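Local coordinates for protein extracellular invertase (Aspergillus kawachii, PDB 5XH8) that probably splits sucrose at its fructosyl linkage and, with high transfructosylation activity, passes the fructosyl unit on to build fructooligosaccharides such as 1-kestose, at residues 92-97 against 117-122; 255-260 against 378-383; 425-430 against 591-596. All coordinates share one frame; numbering follows the deposited sequence.

Interactions 1 and 2 both belong to the N-terminal beta-propeller domain of this family 32 enzyme, while interaction 3 belongs to its C-terminal beta-sandwich domain. The first lies on the opposite side of the chain's centre from the other two: its centre is about 41 Å from that of interaction 2 and about 44 Å from that of interaction 3. Interactions 2 and 3 are nearer, about 27 Å between centres, but their nearest atoms are still about 18 Å apart. Strand 366-385, which carries 378-383, reaches the C-terminal domain through the backbone of Asn383. A bound glycerol, probably from the crystallisation liquor, lies about 3 Å from the side chain of Asn92 in interaction 1, and that contact also meets the second subunit.

Interaction 1: residues 92-97 against 117-122; sequences NDPVAV and SVSYLP
The flat groups that meet here are peptides, and the carbonyl of Val118 is approached from two directions. Val95 N donates to Val118 O at 3.0 Å, tilted 19° from the carbonyl plane, while Ala96 N comes from above that plane, 37° out of it, at 3.2 Å. Two consecutive residues thus share one partner, which makes a classic beta bulge; Val118 N answers with a bond to Ala96 O (2.9 Å). Beyond the bulge the pairing is a regular antiparallel ladder between strands 96-103 and 112-118, neighbours in a four-stranded propeller sheet. On the sheet face shared by Ala96 and Val118, the methyl of Ala96 rests on Val118, CB to CB 3.7 Å. Val95 reaches further: with chi1 at 170° its CG1 is anti to the backbone N and crosses Leu121 obliquely, with Leu121 CD1 at a doubtfully short 3.3 Å. Its other branch, CG2, sits against Ser119 O. The ring of Pro94 brings CD to 3.5 Å from Ser119 OG, and Asp93 CB packs on Ser117 CB while its carboxylate turns to Lys150 and Tyr115. Asn92 OD1 takes a hydrogen bond from Tyr120 OH of the second subunit, and Tyr120 OH of this chain bonds likewise to Asn92 OD1 of that subunit. Backbone bonds thus pin a bulged strand end, with Asn92, Asp93 and Ser117 bonded to the blade or the second subunit.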
loop_
_atom_site.group_PDB
_atom_site.type_symbol
_atom_site.label_atom_id
_atom_site.label_comp_id
_atom_site.label_asym_id
_atom_site.label_seq_id
_atom_site.Cartn_x
_atom_site.Cartn_y
_atom_site.Cartn_z
ATOM N N ASN A 92 7.239 1.822 4.384
ATOM C CA ASN A 92 5.846 2.327 4.330
ATOM C C ASN A 92 5.762 3.831 4.408
ATOM O O ASN A 92 4.762 4.415 3.954
ATOM C CB ASN A 92 5.006 1.753 5.447
ATOM C CG ASN A 92 4.973 0.226 5.461
ATOM O OD1 ASN A 92 5.278 -0.458 4.463
ATOM N ND2 ASN A 92 4.568 -0.314 6.609
ATOM N N ASP A 93 6.781 4.454 5.009
ATOM C CA ASP A 93 6.783 5.904 5.270
ATOM C C ASP A 93 8.078 6.567 4.766
ATOM O O ASP A 93 8.765 7.244 5.528
ATOM C CB ASP A 93 6.554 6.188 6.764
ATOM C CG ASP A 93 7.497 5.423 7.687
ATOM O OD1 ASP A 93 8.453 4.775 7.215
ATOM O OD2 ASP A 93 7.260 5.480 8.912
ATOM N N PRO A 94 8.422 6.361 3.480
ATOM C CA PRO A 94 9.703 6.893 2.992
ATOM C C PRO A 94 9.757 8.423 3.012
ATOM O O PRO A 94 10.838 8.978 3.130
ATOM C CB PRO A 94 9.784 6.346 1.544
ATOM C CG PRO A 94 8.324 6.182 1.139
ATOM C CD PRO A 94 7.636 5.730 2.407
ATOM N N VAL A 95 8.600 9.106 2.951
ATOM C CA VAL A 95 8.578 10.565 2.850
ATOM C C VAL A 95 8.301 11.224 4.204
ATOM O O VAL A 95 8.982 12.174 4.556
ATOM C CB VAL A 95 7.585 11.016 1.750
ATOM C CG1 VAL A 95 7.350 12.517 1.777
ATOM C CG2 VAL A 95 8.117 10.577 0.392
ATOM N N ALA A 96 7.318 10.743 4.965
ATOM C CA ALA A 96 6.975 11.408 6.220
ATOM C C ALA A 96 6.255 10.493 7.194
ATOM O O ALA A 96 5.644 9.474 6.792
ATOM C CB ALA A 96 6.127 12.655 5.939
ATOM N N VAL A 97 6.349 10.870 8.466
ATOM C CA VAL A 97 5.574 10.283 9.533
ATOM C C VAL A 97 4.565 11.336 9.956
ATOM O O VAL A 97 4.948 12.427 10.415
ATOM C CB VAL A 97 6.446 9.923 10.740
ATOM C CG1 VAL A 97 5.581 9.563 11.968
ATOM C CG2 VAL A 97 7.379 8.780 10.387
ATOM N N SER A 117 1.520 6.752 7.718
ATOM C CA SER A 117 2.773 6.574 6.999
ATOM C C SER A 117 2.634 7.227 5.606
ATOM O O SER A 117 1.718 6.894 4.864
ATOM C CB SER A 117 3.097 5.081 6.913
ATOM O OG SER A 117 1.955 4.284 6.640
ATOM N N VAL A 118 3.511 8.187 5.293
ATOM C CA VAL A 118 3.407 9.011 4.091
ATOM C C VAL A 118 4.469 8.628 3.027
ATOM O O VAL A 118 5.683 8.552 3.307
ATOM C CB VAL A 118 3.488 10.497 4.436
ATOM C CG1 VAL A 118 3.479 11.385 3.187
ATOM C CG2 VAL A 118 2.351 10.893 5.376
ATOM N N SER A 119 3.984 8.363 1.813
ATOM C CA SER A 119 4.819 7.961 0.675
ATOM C C SER A 119 4.892 8.964 -0.489
ATOM O O SER A 119 5.754 8.816 -1.369
ATOM C CB SER A 119 4.333 6.628 0.145
ATOM O OG SER A 119 4.402 5.631 1.137
ATOM N N TYR A 120 4.006 9.961 -0.506
ATOM C CA TYR A 120 3.930 10.957 -1.597
ATOM C C TYR A 120 3.474 12.296 -1.047
ATOM O O TYR A 120 2.554 12.348 -0.226
ATOM C CB TYR A 120 2.938 10.543 -2.706
ATOM C CG TYR A 120 3.367 9.290 -3.400
ATOM C CD1 TYR A 120 4.310 9.322 -4.436
ATOM C CD2 TYR A 120 2.875 8.054 -2.992
ATOM C CE1 TYR A 120 4.752 8.148 -5.029
ATOM C CE2 TYR A 120 3.332 6.870 -3.568
ATOM C CZ TYR A 120 4.261 6.917 -4.580
ATOM O OH TYR A 120 4.686 5.746 -5.155
ATOM N N LEU A 121 4.121 13.353 -1.523
ATOM C CA LEU A 121 3.773 14.738 -1.217
ATOM C C LEU A 121 3.733 15.500 -2.571
ATOM O O LEU A 121 4.361 15.068 -3.521
ATOM C CB LEU A 121 4.828 15.349 -0.294
ATOM C CG LEU A 121 4.827 14.931 1.175
ATOM C CD1 LEU A 121 6.015 15.566 1.899
ATOM C CD2 LEU A 121 3.533 15.350 1.866
ATOM N N PRO A 122 2.982 16.596 -2.688
ATOM C CA PRO A 122 2.216 17.233 -1.590
ATOM C C PRO A 122 0.866 16.583 -1.330
ATOM O O PRO A 122 0.356 15.860 -2.163
ATOM C CB PRO A 122 1.999 18.661 -2.114
ATOM C CG PRO A 122 1.937 18.499 -3.589
ATOM C CD PRO A 122 2.935 17.396 -3.930
#

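Interaction 2: residues 255-260 against 378-383; sequences LDEYGY and VLYIPN
Val378 gives up the most surface here, followed by Glu257 and then Tyr380. Val378 is gripped through its backbone: its N donates to Asp256 O at 2.8 Å, nearly straight at 173° about the hydrogen, although it comes from above the carbonyl plane. Its CG2 branch lies beside that same carbonyl and packs on Leu255 CB at 3.8 Å, so the valine fits into the bend where the chain leaves strand 250-255. Glu257 follows the valine's backbone, its CA making a CA-H...O contact of 3.4 Å with Val378 O. The side chain then stretches out, CG anti to the backbone N (chi1 -168°), which carries it along the strand to Tyr380. There Glu257 CD is 3.8 Å from Tyr380 CD2, the carboxylate and ring planes standing 72° apart. A water joins the same two residues by another route: it donates to Glu257 OE2 (3.0 Å) and accepts from Tyr380 N (2.8 Å), while Tyr380 OH bonds to Gln412 on strand 408-418. Within the loop, Asp256 OD1 accepts from both Tyr258 N and Gly259 N, and the backbone N of Asp256 bonds to Gly259 O. What results is an Asx turn in the connection between antiparallel strands 250-255 and 265-274, laid against a strand of another sheet in the propeller typical of family 32 glycoside hydrolases.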
loop_
_atom_site.group_PDB
_atom_site.type_symbol
_atom_site.label_atom_id
_atom_site.label_comp_id
_atom_site.label_asym_id
_atom_site.label_seq_id
_atom_site.Cartn_x
_atom_site.Cartn_y
_atom_site.Cartn_z
ATOM N N LEU A 255 -17.776 11.438 28.078
ATOM C CA LEU A 255 -17.645 12.190 29.326
ATOM C C LEU A 255 -18.899 12.127 30.230
ATOM O O LEU A 255 -20.023 11.963 29.746
ATOM C CB LEU A 255 -17.410 13.677 28.984
ATOM C CG LEU A 255 -16.205 14.027 28.101
ATOM C CD1 LEU A 255 -16.182 15.533 27.792
ATOM C CD2 LEU A 255 -14.923 13.546 28.750
ATOM N N ASP A 256 -18.672 12.294 31.529
ATOM C CA ASP A 256 -19.727 12.710 32.458
ATOM C C ASP A 256 -19.305 14.017 33.141
ATOM O O ASP A 256 -18.375 14.710 32.672
ATOM C CB ASP A 256 -20.058 11.572 33.442
ATOM C CG ASP A 256 -18.912 11.199 34.348
ATOM O OD1 ASP A 256 -17.880 11.920 34.488
ATOM O OD2 ASP A 256 -19.033 10.126 34.946
ATOM N N GLU A 257 -19.986 14.367 34.230
ATOM C CA GLU A 257 -19.701 15.581 34.979
ATOM C C GLU A 257 -18.309 15.620 35.652
ATOM O O GLU A 257 -17.814 16.692 35.953
ATOM C CB GLU A 257 -20.809 15.810 36.033
ATOM C CG GLU A 257 -20.764 17.184 36.676
ATOM C CD GLU A 257 -21.988 17.501 37.538
ATOM O OE1 GLU A 257 -22.745 16.572 37.896
ATOM O OE2 GLU A 257 -22.187 18.699 37.831
ATOM N N TYR A 258 -17.701 14.469 35.899
ATOM C CA TYR A 258 -16.432 14.395 36.609
ATOM C C TYR A 258 -15.195 14.253 35.701
ATOM O O TYR A 258 -14.082 14.592 36.115
ATOM C CB TYR A 258 -16.481 13.234 37.616
ATOM C CG TYR A 258 -17.753 13.279 38.446
ATOM C CD1 TYR A 258 -17.885 14.180 39.509
ATOM C CD2 TYR A 258 -18.842 12.466 38.125
ATOM C CE1 TYR A 258 -19.060 14.249 40.242
ATOM C CE2 TYR A 258 -20.019 12.527 38.850
ATOM C CZ TYR A 258 -20.121 13.411 39.909
ATOM O OH TYR A 258 -21.290 13.455 40.623
ATOM N N GLY A 259 -15.388 13.722 34.497
ATOM C CA GLY A 259 -14.288 13.413 33.602
ATOM C C GLY A 259 -14.687 12.405 32.540
ATOM O O GLY A 259 -15.766 12.506 31.945
ATOM N N TYR A 260 -13.812 11.439 32.304
ATOM C CA TYR A 260 -14.017 10.480 31.253
ATOM C C TYR A 260 -14.935 9.399 31.829
ATOM O O TYR A 260 -14.726 8.949 32.949
ATOM C CB TYR A 260 -12.697 9.856 30.795
ATOM C CG TYR A 260 -12.867 8.749 29.772
ATOM C CD1 TYR A 260 -12.993 9.046 28.421
ATOM C CD2 TYR A 260 -12.945 7.405 30.165
ATOM C CE1 TYR A 260 -13.170 8.040 27.476
ATOM C CE2 TYR A 260 -13.120 6.383 29.229
ATOM C CZ TYR A 260 -13.235 6.711 27.884
ATOM O OH TYR A 260 -13.419 5.743 26.934
ATOM N N VAL A 378 -18.344 17.119 31.238
ATOM C CA VAL A 378 -19.649 17.731 30.974
ATOM C C VAL A 378 -19.856 18.808 32.037
ATOM O O VAL A 378 -19.709 18.524 33.212
ATOM C CB VAL A 378 -20.815 16.707 30.985
ATOM C CG1 VAL A 378 -22.123 17.404 30.633
ATOM C CG2 VAL A 378 -20.552 15.604 29.979
ATOM N N LEU A 379 -20.106 20.043 31.614
ATOM C CA LEU A 379 -20.283 21.142 32.556
ATOM C C LEU A 379 -21.757 21.505 32.570
ATOM O O LEU A 379 -22.363 21.662 31.500
ATOM C CB LEU A 379 -19.447 22.371 32.167
ATOM C CG LEU A 379 -19.721 23.655 32.976
ATOM C CD1 LEU A 379 -19.370 23.455 34.437
ATOM C CD2 LEU A 379 -18.958 24.844 32.421
ATOM N N TYR A 380 -22.325 21.638 33.769
ATOM C CA TYR A 380 -23.714 22.107 33.906
ATOM C C TYR A 380 -23.760 23.523 34.440
ATOM O O TYR A 380 -23.017 23.864 35.356
ATOM C CB TYR A 380 -24.527 21.171 34.794
ATOM C CG TYR A 380 -24.717 19.818 34.156
ATOM C CD1 TYR A 380 -25.726 19.603 33.215
ATOM C CD2 TYR A 380 -23.863 18.762 34.460
ATOM C CE1 TYR A 380 -25.892 18.355 32.627
ATOM C CE2 TYR A 380 -24.021 17.517 33.865
ATOM C CZ TYR A 380 -25.032 17.328 32.956
ATOM O OH TYR A 380 -25.164 16.109 32.373
ATOM N N ILE A 381 -24.612 24.343 33.832
ATOM C CA ILE A 381 -24.825 25.705 34.263
ATOM C C ILE A 381 -26.264 25.807 34.805
ATOM O O ILE A 381 -27.217 25.857 34.014
ATOM C CB ILE A 381 -24.643 26.684 33.099
ATOM C CG1 ILE A 381 -23.296 26.452 32.387
ATOM C CG2 ILE A 381 -24.732 28.113 33.609
ATOM C CD1 ILE A 381 -23.143 27.284 31.135
ATOM N N PRO A 382 -26.430 25.825 36.148
ATOM C CA PRO A 382 -27.797 25.876 36.700
ATOM C C PRO A 382 -28.360 27.293 36.845
ATOM O O PRO A 382 -27.630 28.282 36.731
ATOM C CB PRO A 382 -27.651 25.182 38.063
ATOM C CG PRO A 382 -26.235 25.420 38.461
ATOM C CD PRO A 382 -25.424 25.589 37.197
ATOM N N ASN A 383 -29.670 27.370 37.068
ATOM C CA ASN A 383 -30.344 28.614 37.461
ATOM C C ASN A 383 -30.224 29.730 36.425
ATOM O O ASN A 383 -30.175 30.910 36.764
ATOM C CB ASN A 383 -29.830 29.105 38.829
ATOM C CG ASN A 383 -29.925 28.046 39.918
ATOM O OD1 ASN A 383 -30.800 27.183 39.910
ATOM N ND2 ASN A 383 -29.023 28.120 40.875
HETATM O O HOH W 1 -20.928 20.712 35.997
#

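Interaction 3: residues 425-430 against 591-596; sequences ALLSGT and TVSEGL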
loop_
_atom_site.group_PDB
_atom_site.type_symbol
_atom_site.label_atom_id
_atom_site.label_comp_id
_atom_site.label_asym_id
_atom_site.label_seq_id
_atom_site.Cartn_x
_atom_site.Cartn_y
_atom_site.Cartn_z
ATOM N N ALA A 425 0.351 23.609 40.334
ATOM C CA ALA A 425 1.758 23.931 40.163
ATOM C C ALA A 425 1.949 25.364 39.621
ATOM O O ALA A 425 2.875 26.068 40.037
ATOM C CB ALA A 425 2.469 22.894 39.306
ATOM N N LEU A 426 1.067 25.805 38.732
ATOM C CA LEU A 426 1.088 27.188 38.260
ATOM C C LEU A 426 0.908 28.215 39.392
ATOM O O LEU A 426 1.469 29.313 39.336
ATOM C CB LEU A 426 0.007 27.424 37.202
ATOM C CG LEU A 426 0.169 26.774 35.816
ATOM C CD1 LEU A 426 -1.065 27.050 34.957
ATOM C CD2 LEU A 426 1.412 27.275 35.106
ATOM N N LEU A 427 0.123 27.853 40.396
ATOM C CA LEU A 427 -0.177 28.737 41.524
ATOM C C LEU A 427 0.765 28.545 42.701
ATOM O O LEU A 427 0.565 29.148 43.740
ATOM C CB LEU A 427 -1.615 28.516 41.993
ATOM C CG LEU A 427 -2.712 28.840 40.993
ATOM C CD1 LEU A 427 -4.055 28.418 41.571
ATOM C CD2 LEU A 427 -2.721 30.309 40.616
ATOM N N SER A 428 1.803 27.736 42.550
ATOM C CA SER A 428 2.705 27.474 43.652
ATOM C C SER A 428 3.704 28.614 43.875
ATOM O O SER A 428 4.521 28.528 44.791
ATOM C CB SER A 428 3.449 26.157 43.438
ATOM O OG SER A 428 4.303 26.240 42.326
ATOM N N GLY A 429 3.658 29.668 43.061
ATOM C CA GLY A 429 4.533 30.814 43.267
ATOM C C GLY A 429 4.169 31.620 44.502
ATOM O O GLY A 429 3.660 31.090 45.495
ATOM N N THR A 430 4.428 32.914 44.446
ATOM C CA THR A 430 4.066 33.794 45.540
ATOM C C THR A 430 2.879 34.644 45.118
ATOM O O THR A 430 2.840 35.210 44.010
ATOM C CB THR A 430 5.269 34.611 46.005
ATOM O OG1 THR A 430 5.799 35.358 44.901
ATOM C CG2 THR A 430 6.360 33.650 46.579
ATOM N N THR A 591 -6.493 38.147 42.135
ATOM C CA THR A 591 -5.336 37.408 42.645
ATOM C C THR A 591 -4.255 37.281 41.560
ATOM O O THR A 591 -4.550 36.977 40.402
ATOM C CB THR A 591 -5.750 36.019 43.153
ATOM O OG1 THR A 591 -6.766 36.180 44.147
ATOM C CG2 THR A 591 -4.562 35.281 43.773
ATOM N N VAL A 592 -3.013 37.539 41.948
ATOM C CA VAL A 592 -1.869 37.413 41.049
ATOM C C VAL A 592 -0.928 36.445 41.725
ATOM O O VAL A 592 -0.550 36.663 42.881
ATOM C CB VAL A 592 -1.133 38.750 40.795
ATOM C CG1 VAL A 592 0.120 38.521 39.935
ATOM C CG2 VAL A 592 -2.058 39.773 40.144
ATOM N N SER A 593 -0.571 35.374 41.011
ATOM C CA SER A 593 0.406 34.418 41.486
ATOM C C SER A 593 1.560 34.451 40.494
ATOM O O SER A 593 1.350 34.307 39.274
ATOM C CB SER A 593 -0.231 33.030 41.606
ATOM O OG SER A 593 0.765 32.064 41.898
ATOM N N GLU A 594 2.772 34.623 41.017
ATOM C CA GLU A 594 3.937 34.953 40.207
ATOM C C GLU A 594 4.979 33.853 40.232
ATOM O O GLU A 594 5.220 33.270 41.270
ATOM C CB GLU A 594 4.559 36.256 40.732
ATOM C CG GLU A 594 5.535 36.905 39.773
ATOM C CD GLU A 594 6.138 38.195 40.331
ATOM O OE1 GLU A 594 5.473 38.887 41.142
ATOM O OE2 GLU A 594 7.279 38.512 39.937
ATOM N N GLY A 595 5.603 33.584 39.093
ATOM C CA GLY A 595 6.674 32.592 39.021
ATOM C C GLY A 595 6.336 31.303 38.279
ATOM O O GLY A 595 7.216 30.716 37.645
ATOM N N LEU A 596 5.081 30.863 38.363
ATOM C CA LEU A 596 4.640 29.561 37.809
ATOM C C LEU A 596 5.551 28.461 38.340
ATOM O O LEU A 596 5.834 28.441 39.530
ATOM C CB LEU A 596 4.577 29.600 36.278
ATOM C CG LEU A 596 3.823 30.770 35.654
ATOM C CD1 LEU A 596 3.810 30.633 34.140
ATOM C CD2 LEU A 596 2.404 30.911 36.201
HETATM O O HOH W 2 3.013 31.367 40.297
#
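Leu426 O and Leu596 N, one at the end of helix 420-426 and the other just past strand 585-594, are both satisfied by a single water lying between the segments. The water donates to Leu426 O at 2.7 Å and accepts from Leu596 N at 2.9 Å. Ser593 OG stands 2.8 Å from it, a hydrogen bond whose direction stays open, and Gly429 N adds a weak one. Ser593 reaches the water because its OG is anti to the backbone N, with chi1 at 172°; from there it also lies near Leu427 O, a weak bond at most, since its one proton has another acceptor within reach. Leu426 O meets a second neighbour, since Leu596 CA approaches it in a CA-H...O contact. Helix 420-426 finishes with its own bonds: Ala425 O accepts from Ser428 N and, more closely at 2.7 Å, from Ser428 OG. Past that turn the chain enters strand 430-439, which pairs antiparallel with strand 585-594 in a sheet of the C-terminal beta-sandwich. Thr430 and Glu594 form the hydrogen-bonded pair at this end of the ladder. Thr430 N donates to Glu594 O at 3.3 Å, in the carbonyl plane, and Glu594 N returns a bond of 3.1 Å to Thr430 O. Having no side chain, Gly429 lets its CA come within 3.2 Å of the same Glu594 O. The carboxylate of Glu594 turns to Ser452. On the apolar side Leu426 and Leu596 lie alongside each other pointing the same way, CD2 to CD2 3.9 Å, and both pack on Val457 of strand 455-463.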